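Local coordinates for protein aerobactin synthase IucA (Klebsiella pneumoniae subsp. pneumoniae, PDB 5JM8) that binds ATP and magnesium and, as an NIS synthetase of aerobactin biosynthesis, probably couples citrate to N6-acetyl-N6-hydroxylysine, at residues His108-Glu113 with Phe546-Asp551; His115-Gln120 with Lys156-Phe161; Leu179-Val184 with Pro211-Glu216; His126-Leu131 with Glu142-Val147. One frame throughout, in Å; residues are numbered along the deposited sequence.

Contact 1: His108-Glu113 with Phe546-Asp551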
loop_
_atom_site.group_PDB
_atom_site.type_symbol
_atom_site.label_atom_id
_atom_site.label_comp_id
_atom_site.label_asym_id
_atom_site.label_seq_id
_atom_site.Cartn_x
_atom_site.Cartn_y
_atom_site.Cartn_z
ATOM N N HIS A 108 25.378 41.735 3.203
ATOM C CA HIS A 108 24.580 42.008 2.014
ATOM C C HIS A 108 24.721 40.916 0.958
ATOM O O HIS A 108 23.738 40.547 0.318
ATOM C CB HIS A 108 24.964 43.356 1.402
ATOM C CG HIS A 108 24.109 43.751 0.237
ATOM N ND1 HIS A 108 24.435 43.438 -1.065
ATOM C CD2 HIS A 108 22.937 44.426 0.179
ATOM C CE1 HIS A 108 23.503 43.908 -1.875
ATOM N NE2 HIS A 108 22.583 44.512 -1.145
ATOM N N GLN A 109 25.936 40.409 0.764
ATOM C CA GLN A 109 26.151 39.364 -0.232
ATOM C C GLN A 109 25.405 38.096 0.180
ATOM O O GLN A 109 24.810 37.422 -0.658
ATOM C CB GLN A 109 27.650 39.074 -0.432
ATOM C CG GLN A 109 28.369 38.488 0.776
ATOM C CD GLN A 109 29.822 38.141 0.491
ATOM O OE1 GLN A 109 30.352 38.453 -0.575
ATOM N NE2 GLN A 109 30.471 37.487 1.449
ATOM N N ARG A 110 25.418 37.796 1.476
ATOM C CA ARG A 110 24.714 36.627 1.999
ATOM C C ARG A 110 23.204 36.754 1.810
ATOM O O ARG A 110 22.526 35.775 1.508
ATOM C CB ARG A 110 25.046 36.421 3.481
ATOM C CG ARG A 110 26.435 35.848 3.722
ATOM C CD ARG A 110 26.767 35.742 5.205
ATOM N NE ARG A 110 28.057 35.095 5.438
ATOM C CZ ARG A 110 28.591 34.901 6.641
ATOM N NH1 ARG A 110 27.955 35.310 7.730
ATOM N NH2 ARG A 110 29.768 34.302 6.756
ATOM N N VAL A 111 22.683 37.963 1.990
ATOM C CA VAL A 111 21.258 38.223 1.808
ATOM C C VAL A 111 20.848 38.050 0.344
ATOM O O VAL A 111 19.720 37.650 0.056
ATOM C CB VAL A 111 20.887 39.645 2.290
ATOM C CG1 VAL A 111 19.502 40.045 1.805
ATOM C CG2 VAL A 111 20.951 39.719 3.804
ATOM N N MET A 112 21.758 38.370 -0.572
ATOM C CA MET A 112 21.510 38.177 -2.000
ATOM C C MET A 112 21.631 36.712 -2.384
ATOM O O MET A 112 20.879 36.218 -3.224
ATOM C CB MET A 112 22.484 38.997 -2.845
ATOM C CG MET A 112 22.202 40.489 -2.873
ATOM S SD MET A 112 20.474 40.901 -3.218
ATOM C CE MET A 112 20.030 41.650 -1.666
ATOM N N GLU A 113 22.599 36.029 -1.782
ATOM C CA GLU A 113 22.787 34.607 -2.019
ATOM C C GLU A 113 21.512 33.866 -1.643
ATOM O O GLU A 113 20.988 33.080 -2.429
ATOM C CB GLU A 113 23.984 34.074 -1.222
ATOM C CG GLU A 113 25.349 34.438 -1.819
ATOM C CD GLU A 113 26.517 34.061 -0.920
ATOM O OE1 GLU A 113 26.291 33.766 0.273
ATOM O OE2 GLU A 113 27.665 34.062 -1.413
ATOM N N PHE A 546 19.976 41.926 13.254
ATOM C CA PHE A 546 21.179 42.601 13.739
ATOM C C PHE A 546 22.134 41.599 14.379
ATOM O O PHE A 546 23.316 41.887 14.568
ATOM C CB PHE A 546 20.816 43.714 14.724
ATOM C CG PHE A 546 20.079 44.856 14.086
ATOM C CD1 PHE A 546 20.742 45.755 13.269
ATOM C CD2 PHE A 546 18.720 45.021 14.292
ATOM C CE1 PHE A 546 20.065 46.802 12.672
ATOM C CE2 PHE A 546 18.039 46.063 13.701
ATOM C CZ PHE A 546 18.714 46.957 12.889
ATOM N N CYS A 547 21.618 40.417 14.700
ATOM C CA CYS A 547 22.456 39.327 15.182
ATOM C C CYS A 547 23.273 38.752 14.032
ATOM O O CYS A 547 24.431 38.368 14.202
ATOM C CB CYS A 547 21.605 38.230 15.823
ATOM S SG CYS A 547 22.552 36.828 16.462
ATOM N N TYR A 548 22.657 38.700 12.856
ATOM C CA TYR A 548 23.286 38.136 11.667
ATOM C C TYR A 548 24.288 39.117 11.066
ATOM O O TYR A 548 25.287 38.724 10.461
ATOM C CB TYR A 548 22.215 37.772 10.639
ATOM C CG TYR A 548 22.697 36.892 9.516
ATOM C CD1 TYR A 548 23.035 35.574 9.752
ATOM C CD2 TYR A 548 22.799 37.373 8.219
ATOM C CE1 TYR A 548 23.471 34.758 8.739
ATOM C CE2 TYR A 548 23.233 36.562 7.194
ATOM C CZ TYR A 548 23.565 35.252 7.462
ATOM O OH TYR A 548 23.995 34.433 6.451
ATOM N N LEU A 549 24.003 40.401 11.247
ATOM C CA LEU A 549 24.876 41.475 10.794
ATOM C C LEU A 549 26.159 41.517 11.625
ATOM O O LEU A 549 27.206 41.955 11.146
ATOM C CB LEU A 549 24.123 42.803 10.877
ATOM C CG LEU A 549 24.818 44.113 10.511
ATOM C CD1 LEU A 549 25.330 44.106 9.079
ATOM C CD2 LEU A 549 23.831 45.247 10.724
ATOM N N ASN A 550 26.061 41.055 12.872
ATOM C CA ASN A 550 27.212 40.929 13.767
ATOM C C ASN A 550 27.535 39.473 14.103
ATOM O O ASN A 550 27.040 38.941 15.097
ATOM C CB ASN A 550 26.961 41.691 15.069
ATOM C CG ASN A 550 26.856 43.187 14.863
ATOM O OD1 ASN A 550 27.460 43.746 13.946
ATOM N ND2 ASN A 550 26.092 43.848 15.727
ATOM N N ASP A 551 28.373 38.836 13.290
ATOM C CA ASP A 551 28.755 37.445 13.529
ATOM C C ASP A 551 29.453 37.283 14.877
ATOM O O ASP A 551 29.030 36.487 15.716
ATOM C CB ASP A 551 29.666 36.936 12.410
ATOM C CG ASP A 551 28.933 36.749 11.097
ATOM O OD1 ASP A 551 27.682 36.781 11.096
ATOM O OD2 ASP A 551 29.608 36.556 10.063
HETATM O O HOH W 1 26.492 38.109 8.201
#

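Contact 2: His115-Gln120 with Lys156-Phe161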
loop_
_atom_site.group_PDB
_atom_site.type_symbol
_atom_site.label_atom_id
_atom_site.label_comp_id
_atom_site.label_asym_id
_atom_site.label_seq_id
_atom_site.Cartn_x
_atom_site.Cartn_y
_atom_site.Cartn_z
ATOM N N HIS A 115 18.499 35.131 -1.303
ATOM C CA HIS A 115 17.418 35.580 -2.174
ATOM C C HIS A 115 17.460 34.858 -3.517
ATOM O O HIS A 115 16.421 34.506 -4.074
ATOM C CB HIS A 115 17.498 37.096 -2.385
ATOM C CG HIS A 115 16.441 37.635 -3.298
ATOM N ND1 HIS A 115 16.592 37.681 -4.668
ATOM C CD2 HIS A 115 15.217 38.154 -3.038
ATOM C CE1 HIS A 115 15.508 38.202 -5.212
ATOM N NE2 HIS A 115 14.658 38.499 -4.245
ATOM N N ALA A 116 18.668 34.629 -4.024
ATOM C CA ALA A 116 18.856 33.986 -5.320
ATOM C C ALA A 116 18.628 32.479 -5.245
ATOM O O ALA A 116 17.988 31.896 -6.121
ATOM C CB ALA A 116 20.244 34.272 -5.847
ATOM N N HIS A 117 19.166 31.857 -4.201
ATOM C CA HIS A 117 19.010 30.422 -3.994
ATOM C C HIS A 117 17.538 30.054 -3.867
ATOM O O HIS A 117 17.103 29.014 -4.361
ATOM C CB HIS A 117 19.767 29.979 -2.743
ATOM C CG HIS A 117 21.243 30.221 -2.817
ATOM N ND1 HIS A 117 22.037 30.327 -1.695
ATOM C CD2 HIS A 117 22.066 30.388 -3.878
ATOM C CE1 HIS A 117 23.287 30.541 -2.062
ATOM N NE2 HIS A 117 23.332 30.584 -3.382
ATOM N N THR A 118 16.781 30.914 -3.194
ATOM C CA THR A 118 15.350 30.711 -3.019
ATOM C C THR A 118 14.636 30.729 -4.366
ATOM O O THR A 118 13.783 29.885 -4.633
ATOM C CB THR A 118 14.734 31.788 -2.110
ATOM O OG1 THR A 118 15.334 31.723 -0.812
ATOM C CG2 THR A 118 13.227 31.591 -1.976
ATOM N N GLN A 119 14.988 31.693 -5.209
ATOM C CA GLN A 119 14.360 31.822 -6.518
ATOM C C GLN A 119 14.634 30.581 -7.355
ATOM O O GLN A 119 13.755 30.100 -8.066
ATOM C CB GLN A 119 14.862 33.076 -7.241
ATOM C CG GLN A 119 14.202 33.326 -8.595
ATOM C CD GLN A 119 12.721 33.640 -8.476
ATOM O OE1 GLN A 119 12.327 34.593 -7.803
ATOM N NE2 GLN A 119 11.892 32.834 -9.127
ATOM N N GLN A 120 15.856 30.065 -7.259
ATOM C CA GLN A 120 16.228 28.838 -7.955
ATOM C C GLN A 120 15.313 27.700 -7.535
ATOM O O GLN A 120 14.731 27.014 -8.376
ATOM C CB GLN A 120 17.686 28.464 -7.669
ATOM C CG GLN A 120 18.718 29.372 -8.321
ATOM C CD GLN A 120 20.141 29.012 -7.931
ATOM O OE1 GLN A 120 20.373 28.356 -6.913
ATOM N NE2 GLN A 120 21.104 29.438 -8.742
ATOM N N LYS A 156 18.401 31.310 3.723
ATOM C CA LYS A 156 18.902 30.288 2.804
ATOM C C LYS A 156 20.362 30.518 2.427
ATOM O O LYS A 156 20.751 30.330 1.277
ATOM C CB LYS A 156 18.043 30.244 1.535
ATOM C CG LYS A 156 16.586 29.876 1.782
ATOM C CD LYS A 156 16.451 28.459 2.326
ATOM C CE LYS A 156 14.996 28.064 2.499
ATOM N NZ LYS A 156 14.852 26.721 3.121
ATOM N N SER A 157 21.161 30.940 3.399
ATOM C CA SER A 157 22.608 30.954 3.240
ATOM C C SER A 157 23.116 29.527 3.442
ATOM O O SER A 157 22.799 28.894 4.447
ATOM C CB SER A 157 23.253 31.932 4.230
ATOM O OG SER A 157 24.642 31.689 4.373
ATOM N N HIS A 158 23.884 29.022 2.477
ATOM C CA HIS A 158 24.310 27.618 2.462
ATOM C C HIS A 158 25.796 27.401 2.754
ATOM O O HIS A 158 26.253 26.259 2.751
ATOM C CB HIS A 158 24.020 26.988 1.096
ATOM C CG HIS A 158 22.635 27.219 0.591
ATOM N ND1 HIS A 158 21.524 27.200 1.413
ATOM C CD2 HIS A 158 22.171 27.459 -0.656
ATOM C CE1 HIS A 158 20.445 27.424 0.692
ATOM N NE2 HIS A 158 20.808 27.588 -0.570
ATOM N N GLU A 159 26.539 28.484 2.974
ATOM C CA GLU A 159 28.007 28.444 3.021
ATOM C C GLU A 159 28.561 27.269 3.838
ATOM O O GLU A 159 28.150 27.063 4.980
ATOM C CB GLU A 159 28.543 29.758 3.596
ATOM N N PRO A 160 29.520 26.508 3.270
ATOM C CA PRO A 160 30.227 26.652 1.991
ATOM C C PRO A 160 29.713 25.763 0.846
ATOM O O PRO A 160 30.501 25.385 -0.021
ATOM C CB PRO A 160 31.655 26.256 2.370
ATOM C CG PRO A 160 31.454 25.161 3.369
ATOM C CD PRO A 160 30.155 25.469 4.100
ATOM N N PHE A 161 28.423 25.441 0.827
ATOM C CA PHE A 161 27.871 24.602 -0.238
ATOM C C PHE A 161 27.880 25.322 -1.584
ATOM O O PHE A 161 27.539 26.501 -1.663
ATOM C CB PHE A 161 26.433 24.168 0.083
ATOM C CG PHE A 161 26.324 22.989 1.027
ATOM C CD1 PHE A 161 27.442 22.291 1.457
ATOM C CD2 PHE A 161 25.079 22.576 1.473
ATOM C CE1 PHE A 161 27.317 21.215 2.315
ATOM C CE2 PHE A 161 24.953 21.504 2.332
ATOM C CZ PHE A 161 26.069 20.821 2.750
#

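Contact 3: Leu179-Val184 with Pro211-Glu216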
loop_
_atom_site.group_PDB
_atom_site.type_symbol
_atom_site.label_atom_id
_atom_site.label_comp_id
_atom_site.label_asym_id
_atom_site.label_seq_id
_atom_site.Cartn_x
_atom_site.Cartn_y
_atom_site.Cartn_z
ATOM N N LEU A 179 23.396 6.759 2.700
ATOM C CA LEU A 179 24.475 7.201 3.576
ATOM C C LEU A 179 25.831 6.732 3.075
ATOM O O LEU A 179 25.920 5.802 2.277
ATOM C CB LEU A 179 24.267 6.684 5.001
ATOM C CG LEU A 179 23.044 7.191 5.760
ATOM C CD1 LEU A 179 23.027 6.594 7.156
ATOM C CD2 LEU A 179 23.037 8.708 5.820
ATOM N N ARG A 180 26.880 7.393 3.551
ATOM C CA ARG A 180 28.242 6.919 3.368
ATOM C C ARG A 180 28.595 6.071 4.581
ATOM O O ARG A 180 28.104 6.331 5.679
ATOM C CB ARG A 180 29.211 8.088 3.210
ATOM C CG ARG A 180 30.636 7.681 2.901
ATOM C CD ARG A 180 31.488 8.906 2.645
ATOM N NE ARG A 180 32.855 8.570 2.261
ATOM C CZ ARG A 180 33.238 8.293 1.020
ATOM N NH1 ARG A 180 32.360 8.298 0.025
ATOM N NH2 ARG A 180 34.508 8.007 0.773
ATOM N N TRP A 181 29.438 5.061 4.387
ATOM C CA TRP A 181 29.716 4.094 5.447
ATOM C C TRP A 181 31.201 3.781 5.599
ATOM O O TRP A 181 31.898 3.553 4.611
ATOM C CB TRP A 181 28.952 2.798 5.177
ATOM C CG TRP A 181 27.458 2.952 5.200
ATOM C CD1 TRP A 181 26.650 3.281 4.150
ATOM C CD2 TRP A 181 26.594 2.772 6.329
ATOM N NE1 TRP A 181 25.337 3.319 4.556
ATOM C CE2 TRP A 181 25.277 3.011 5.890
ATOM C CE3 TRP A 181 26.808 2.435 7.668
ATOM C CZ2 TRP A 181 24.180 2.921 6.742
ATOM C CZ3 TRP A 181 25.719 2.347 8.512
ATOM C CH2 TRP A 181 24.421 2.588 8.047
ATOM N N PHE A 182 31.667 3.775 6.847
ATOM C CA PHE A 182 33.024 3.348 7.178
ATOM C C PHE A 182 32.997 2.086 8.026
ATOM O O PHE A 182 32.200 1.976 8.959
ATOM C CB PHE A 182 33.784 4.433 7.950
ATOM C CG PHE A 182 34.117 5.660 7.145
ATOM C CD1 PHE A 182 33.874 5.725 5.781
ATOM C CD2 PHE A 182 34.688 6.755 7.767
ATOM C CE1 PHE A 182 34.188 6.862 5.061
ATOM C CE2 PHE A 182 35.003 7.894 7.053
ATOM C CZ PHE A 182 34.755 7.947 5.699
ATOM N N ALA A 183 33.874 1.139 7.710
ATOM C CA ALA A 183 34.165 0.049 8.632
ATOM C C ALA A 183 35.253 0.542 9.576
ATOM O O ALA A 183 36.340 0.913 9.134
ATOM C CB ALA A 183 34.601 -1.200 7.893
ATOM N N VAL A 184 34.945 0.562 10.869
ATOM C CA VAL A 184 35.813 1.185 11.861
ATOM C C VAL A 184 36.091 0.257 13.039
ATOM O O VAL A 184 35.177 -0.377 13.567
ATOM C CB VAL A 184 35.186 2.489 12.399
ATOM C CG1 VAL A 184 36.119 3.171 13.389
ATOM C CG2 VAL A 184 34.843 3.428 11.254
ATOM N N PRO A 211 22.064 -3.338 4.631
ATOM C CA PRO A 211 22.303 -4.750 4.949
ATOM C C PRO A 211 23.481 -5.344 4.185
ATOM O O PRO A 211 24.179 -6.212 4.707
ATOM C CB PRO A 211 21.004 -5.446 4.526
ATOM C CG PRO A 211 20.011 -4.384 4.313
ATOM C CD PRO A 211 20.730 -3.112 4.051
ATOM N N GLN A 212 23.692 -4.881 2.958
ATOM C CA GLN A 212 24.686 -5.493 2.082
ATOM C C GLN A 212 26.115 -5.152 2.507
ATOM O O GLN A 212 27.076 -5.638 1.908
ATOM C CB GLN A 212 24.454 -5.072 0.623
ATOM C CG GLN A 212 24.720 -3.604 0.310
ATOM C CD GLN A 212 23.521 -2.704 0.570
ATOM O OE1 GLN A 212 22.555 -3.098 1.225
ATOM N NE2 GLN A 212 23.580 -1.483 0.050
ATOM N N LEU A 213 26.248 -4.317 3.535
ATOM C CA LEU A 213 27.555 -3.965 4.083
ATOM C C LEU A 213 27.882 -4.789 5.319
ATOM O O LEU A 213 28.915 -4.584 5.957
ATOM C CB LEU A 213 27.614 -2.479 4.439
ATOM C CG LEU A 213 27.600 -1.477 3.286
ATOM C CD1 LEU A 213 27.672 -0.064 3.837
ATOM C CD2 LEU A 213 28.741 -1.728 2.312
ATOM N N LEU A 214 27.003 -5.722 5.662
ATOM C CA LEU A 214 27.199 -6.519 6.861
ATOM C C LEU A 214 28.350 -7.504 6.687
ATOM O O LEU A 214 28.813 -8.096 7.659
ATOM C CB LEU A 214 25.912 -7.259 7.225
ATOM C CG LEU A 214 24.803 -6.379 7.812
ATOM C CD1 LEU A 214 23.525 -7.179 7.994
ATOM C CD2 LEU A 214 25.231 -5.758 9.138
ATOM N N ASN A 215 28.828 -7.667 5.456
ATOM C CA ASN A 215 29.999 -8.505 5.210
ATOM C C ASN A 215 31.267 -7.874 5.786
ATOM O O ASN A 215 32.340 -8.476 5.752
ATOM C CB ASN A 215 30.181 -8.773 3.708
ATOM C CG ASN A 215 30.273 -7.500 2.884
ATOM O OD1 ASN A 215 30.441 -6.406 3.416
ATOM N ND2 ASN A 215 30.165 -7.643 1.570
ATOM N N GLU A 216 31.124 -6.660 6.314
ATOM C CA GLU A 216 32.225 -5.933 6.933
ATOM C C GLU A 216 32.048 -5.793 8.444
ATOM O O GLU A 216 32.820 -5.094 9.098
ATOM C CB GLU A 216 32.354 -4.543 6.305
ATOM C CG GLU A 216 32.844 -4.556 4.871
ATOM C CD GLU A 216 34.260 -5.082 4.741
ATOM O OE1 GLU A 216 34.996 -5.074 5.751
ATOM O OE2 GLU A 216 34.635 -5.504 3.626
#

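Contact 4: His126-Leu131 with Glu142-Val147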
loop_
_atom_site.group_PDB
_atom_site.type_symbol
_atom_site.label_atom_id
_atom_site.label_comp_id
_atom_site.label_asym_id
_atom_site.label_seq_id
_atom_site.Cartn_x
_atom_site.Cartn_y
_atom_site.Cartn_z
ATOM N N HIS A 126 8.220 22.649 -9.250
ATOM C CA HIS A 126 6.923 22.826 -9.893
ATOM C C HIS A 126 5.877 21.919 -9.263
ATOM O O HIS A 126 4.689 22.014 -9.573
ATOM C CB HIS A 126 7.026 22.549 -11.392
ATOM C CG HIS A 126 7.893 23.522 -12.126
ATOM N ND1 HIS A 126 7.382 24.604 -12.811
ATOM C CD2 HIS A 126 9.236 23.578 -12.280
ATOM C CE1 HIS A 126 8.375 25.283 -13.357
ATOM N NE2 HIS A 126 9.510 24.681 -13.051
ATOM N N ASP A 127 6.328 21.035 -8.381
ATOM C CA ASP A 127 5.433 20.157 -7.644
ATOM C C ASP A 127 4.821 20.851 -6.432
ATOM O O ASP A 127 3.890 20.325 -5.823
ATOM C CB ASP A 127 6.180 18.901 -7.184
ATOM C CG ASP A 127 7.411 19.226 -6.358
ATOM O OD1 ASP A 127 8.129 20.180 -6.717
ATOM O OD2 ASP A 127 7.663 18.530 -5.350
ATOM N N TRP A 128 5.333 22.031 -6.087
ATOM C CA TRP A 128 4.994 22.644 -4.808
ATOM C C TRP A 128 3.509 22.983 -4.703
ATOM O O TRP A 128 2.863 22.637 -3.717
ATOM C CB TRP A 128 5.826 23.905 -4.564
ATOM C CG TRP A 128 5.750 24.359 -3.137
ATOM C CD1 TRP A 128 6.635 24.074 -2.136
ATOM C CD2 TRP A 128 4.717 25.157 -2.544
ATOM N NE1 TRP A 128 6.220 24.652 -0.960
ATOM C CE2 TRP A 128 5.045 25.322 -1.184
ATOM C CE3 TRP A 128 3.549 25.749 -3.033
ATOM C CZ2 TRP A 128 4.248 26.056 -0.308
ATOM C CZ3 TRP A 128 2.760 26.479 -2.163
ATOM C CH2 TRP A 128 3.112 26.624 -0.816
ATOM N N ALA A 129 2.971 23.653 -5.715
ATOM C CA ALA A 129 1.566 24.054 -5.701
ATOM C C ALA A 129 0.631 22.850 -5.591
ATOM O O ALA A 129 -0.481 22.963 -5.075
ATOM C CB ALA A 129 1.236 24.858 -6.945
ATOM N N ALA A 130 1.089 21.699 -6.073
ATOM C CA ALA A 130 0.284 20.481 -6.048
ATOM C C ALA A 130 0.185 19.883 -4.643
ATOM O O ALA A 130 -0.658 19.022 -4.393
ATOM C CB ALA A 130 0.859 19.457 -7.009
ATOM N N LEU A 131 1.049 20.334 -3.736
ATOM C CA LEU A 131 1.028 19.871 -2.349
ATOM C C LEU A 131 -0.238 20.311 -1.619
ATOM O O LEU A 131 -0.612 19.733 -0.600
ATOM C CB LEU A 131 2.255 20.385 -1.590
ATOM C CG LEU A 131 3.635 19.880 -2.021
ATOM C CD1 LEU A 131 4.723 20.525 -1.171
ATOM C CD2 LEU A 131 3.721 18.365 -1.933
ATOM N N GLU A 142 8.625 18.164 5.416
ATOM C CA GLU A 142 9.990 18.500 5.806
ATOM C C GLU A 142 10.792 19.108 4.666
ATOM O O GLU A 142 11.824 19.732 4.899
ATOM C CB GLU A 142 10.720 17.260 6.324
ATOM C CG GLU A 142 10.273 16.794 7.698
ATOM C CD GLU A 142 10.496 17.831 8.780
ATOM O OE1 GLU A 142 11.460 18.613 8.671
ATOM O OE2 GLU A 142 9.699 17.865 9.741
ATOM N N GLN A 143 10.324 18.912 3.438
ATOM C CA GLN A 143 11.024 19.419 2.262
ATOM C C GLN A 143 10.209 20.467 1.512
ATOM O O GLN A 143 10.579 20.875 0.411
ATOM C CB GLN A 143 11.376 18.267 1.320
ATOM C CG GLN A 143 12.383 17.290 1.905
ATOM C CD GLN A 143 12.769 16.198 0.928
ATOM O OE1 GLN A 143 11.960 15.771 0.102
ATOM N NE2 GLN A 143 14.014 15.742 1.014
ATOM N N ALA A 144 9.113 20.913 2.119
ATOM C CA ALA A 144 8.210 21.858 1.470
ATOM C C ALA A 144 8.499 23.301 1.869
ATOM O O ALA A 144 7.840 24.224 1.390
ATOM C CB ALA A 144 6.765 21.504 1.794
ATOM N N LEU A 145 9.479 23.496 2.747
ATOM C CA LEU A 145 9.867 24.841 3.161
ATOM C C LEU A 145 10.902 25.432 2.205
ATOM O O LEU A 145 12.060 25.010 2.187
ATOM C CB LEU A 145 10.417 24.826 4.592
ATOM C CG LEU A 145 10.823 26.180 5.186
ATOM C CD1 LEU A 145 9.609 27.071 5.382
ATOM C CD2 LEU A 145 11.572 25.995 6.495
ATOM N N LEU A 146 10.475 26.416 1.417
ATOM C CA LEU A 146 11.343 27.062 0.437
ATOM C C LEU A 146 11.707 28.484 0.851
ATOM O O LEU A 146 12.680 29.046 0.355
ATOM C CB LEU A 146 10.674 27.085 -0.941
ATOM C CG LEU A 146 10.342 25.735 -1.578
ATOM C CD1 LEU A 146 9.810 25.959 -2.986
ATOM C CD2 LEU A 146 11.552 24.800 -1.594
ATOM N N VAL A 147 10.922 29.066 1.750
ATOM C CA VAL A 147 11.178 30.423 2.219
ATOM C C VAL A 147 12.188 30.418 3.358
ATOM O O VAL A 147 13.020 31.316 3.465
ATOM C CB VAL A 147 9.886 31.114 2.698
ATOM C CG1 VAL A 147 10.199 32.478 3.301
ATOM C CG2 VAL A 147 8.902 31.254 1.550
#

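Contact 1: His108-Glu113 with Phe546-Asp551
Arg110 links helix 101-124 to Tyr548 and Asp551, at the end of helix 545-549 and in the residues after it, and so joins parts of the chain more than 430 residues apart. Along 108-113 the helix faces two ways. His108, at the start, points away from 546-551 and packs on Arg87 of helix 82-96, where His108 NE2 is hydrogen-bonded to Ser86 OG. One residue beyond Gln109, Arg110 points at the other segment. Its CG lies anti to its own carbonyl carbon (chi1 -75°), and the chain is extended from CG to NE, which lays the carbons along Tyr548 and takes the guanidinium on to Asp551. The carbons lie against the phenol end of Tyr548, with CD 3.3 Å and CB 3.7 Å from Tyr548 OH; the ring also meets His152 edge-to-face. Further out, Arg110 NH1 reaches Asp551 OD2 at 3.1 Å in a salt bridge, the two side chains coming from opposite directions. Guanidinium and carboxylate planes are 26° apart, but the N-H bends off line to 132°, so the hydrogen bond within the ion pair is weak. The same NH1 also makes a weak bond, 3.2 Å, to a water above one face of the Tyr548 ring, toward its rim. That water completes a second link between the segments by donating to the backbone atom Tyr548 O at 2.6 Å. Val111 and Met112 then turn back to helix 82-96, where both side chains touch Phe82 and that of Met112 also touches Ser86.

Contact 2: His115-Gln120 with Lys156-Phe161
His117 ND1 donates to the backbone oxygen Lys156 O at 3.2 Å, and the N-H points almost straight at its acceptor, at 171°. This side-chain-to-backbone bond pins a loop without regular structure, 156-161, to helix 101-124 on the flank of the ATP site. The acceptor lies in the plane of the His117 imidazole, at its edge, and the bond would help to fix the rotation of that ring. Lys156 O also lies 3.0 Å above the plane of the His158 ring, over one face and offset toward the rim. The two rings come from opposite directions and lie nearly parallel, 17° apart, but slid so far that they scarcely overlap; the centroids are 4.4 Å apart. Packing is closest where His117 ND1 meets His158 CD2 at 3.1 Å; His158 NE2 is almost as near to ND1, but the angle is too poor for a hydrogen bond. His158 also packs on Leu170. Lys156 is folded at its second torsion (chi2 -64°), which turns its chain from the histidine pair and carries NZ to a weak bond with Leu145 O and a long, weak ion pair with Asp172. Thr118 packs across the start of this chain. Its hydroxyl is bonded to Ser114 O one helical turn back, while Thr118 OG1 touches Lys156 CG at 3.4 Å, the two side chains crossing at about a right angle.

Contact 3: Leu179-Val184 with Pro211-Glu216
Leu213 drives its CD1 methyl over one face of the Trp181 indole, the main touch between the 3-10 segment 211-216 and strand 179-184. The segment opens at Pro211, whose O accepts Leu214 N at 3.0 Å; Pro211 itself packs on Arg274 of a second subunit. Two residues on, Leu213 has CG anti to its carbonyl carbon (chi1 -69°), which directs the branch at the Trp181 ring. CD1 stands 3.7 Å from the centroid of the five-membered ring, 30° off its normal, in a CH-pi contact, and only 3.3 Å from Trp181 CG. Leu214 and Asn215 face the second subunit, packing there on Arg204 and His195. The segment returns to the strand at Glu216, whose N bonds Leu213 O, and whose CB rests 4.3 Å from Ala183 CB; its carboxylate goes instead to Lys250 NZ in a salt bridge. Alternation along the strand puts Trp181 and Ala183 on the same face. Strand 177-185 is the middle of a three-stranded antiparallel sheet, between 221-226 and 249-255; Trp181 NE1 bonds Ala255 O of the latter, while helix 198-209, just before the 3-10 segment, touches Trp181 through Ala206 and Asn209.

Contact 4: His126-Leu131 with Glu142-Val147
The CA atoms of Trp128 and Ala144 are 7.1 Å apart where a run with helical backbone angles but without regular helix bonds passes the irregular segment 142-147. The indole of Trp128 bridges the gap. With CG anti to the backbone N (chi1 -166°), it extends toward Ala144 and presents NE1 to Ala144 O at 2.9 Å. The bond is nearly straight at 168°, lies in the ring plane and uses a carbonyl lone pair; the same oxygen is also gripped by Gln369 NE2, so two donors satisfy it. The two segments flank helix 138-142; the second belongs to the IucA/IucC family region, and its Leu145 touches the bound ATP. Gln369 extends this hold, its OE1 accepting from the backbone N of Leu146 and of Val147. Two apolar contacts add to the bond: Trp128 CD1 meets Leu146 CD1 at 3.8 Å, the two side chains sliding past each other in opposite directions, and Leu131 CD1 touches Ala144 CB at 3.7 Å. Leu378 of helix 378-390 packs against Trp128, Leu131 and Ala144. His126 meets Phe173 of a third subunit edge-to-face.

In the fold
Contacts 1 and 2 both use helix 101-124 and touch each other where Tyr548 OH meets Ser157 CB. Contact 4 comes just after that helix and is nested inside the loop closed by contact 2, which it touches through Lys156 against the backbone of Leu145 and Leu146; both lie beside the ATP site. The chemistry differs with depth: contacts 2 and 4, the buried ones, each rest on one straight ring N-H to a backbone carbonyl, whereas contact 1, partly buried, relies on a salt bridge whose hydrogen bond is weak, and a water. Contact 3 lies at the periphery, apolar; its 211-216 segment packs on the second subunit, while contact 4 meets the third.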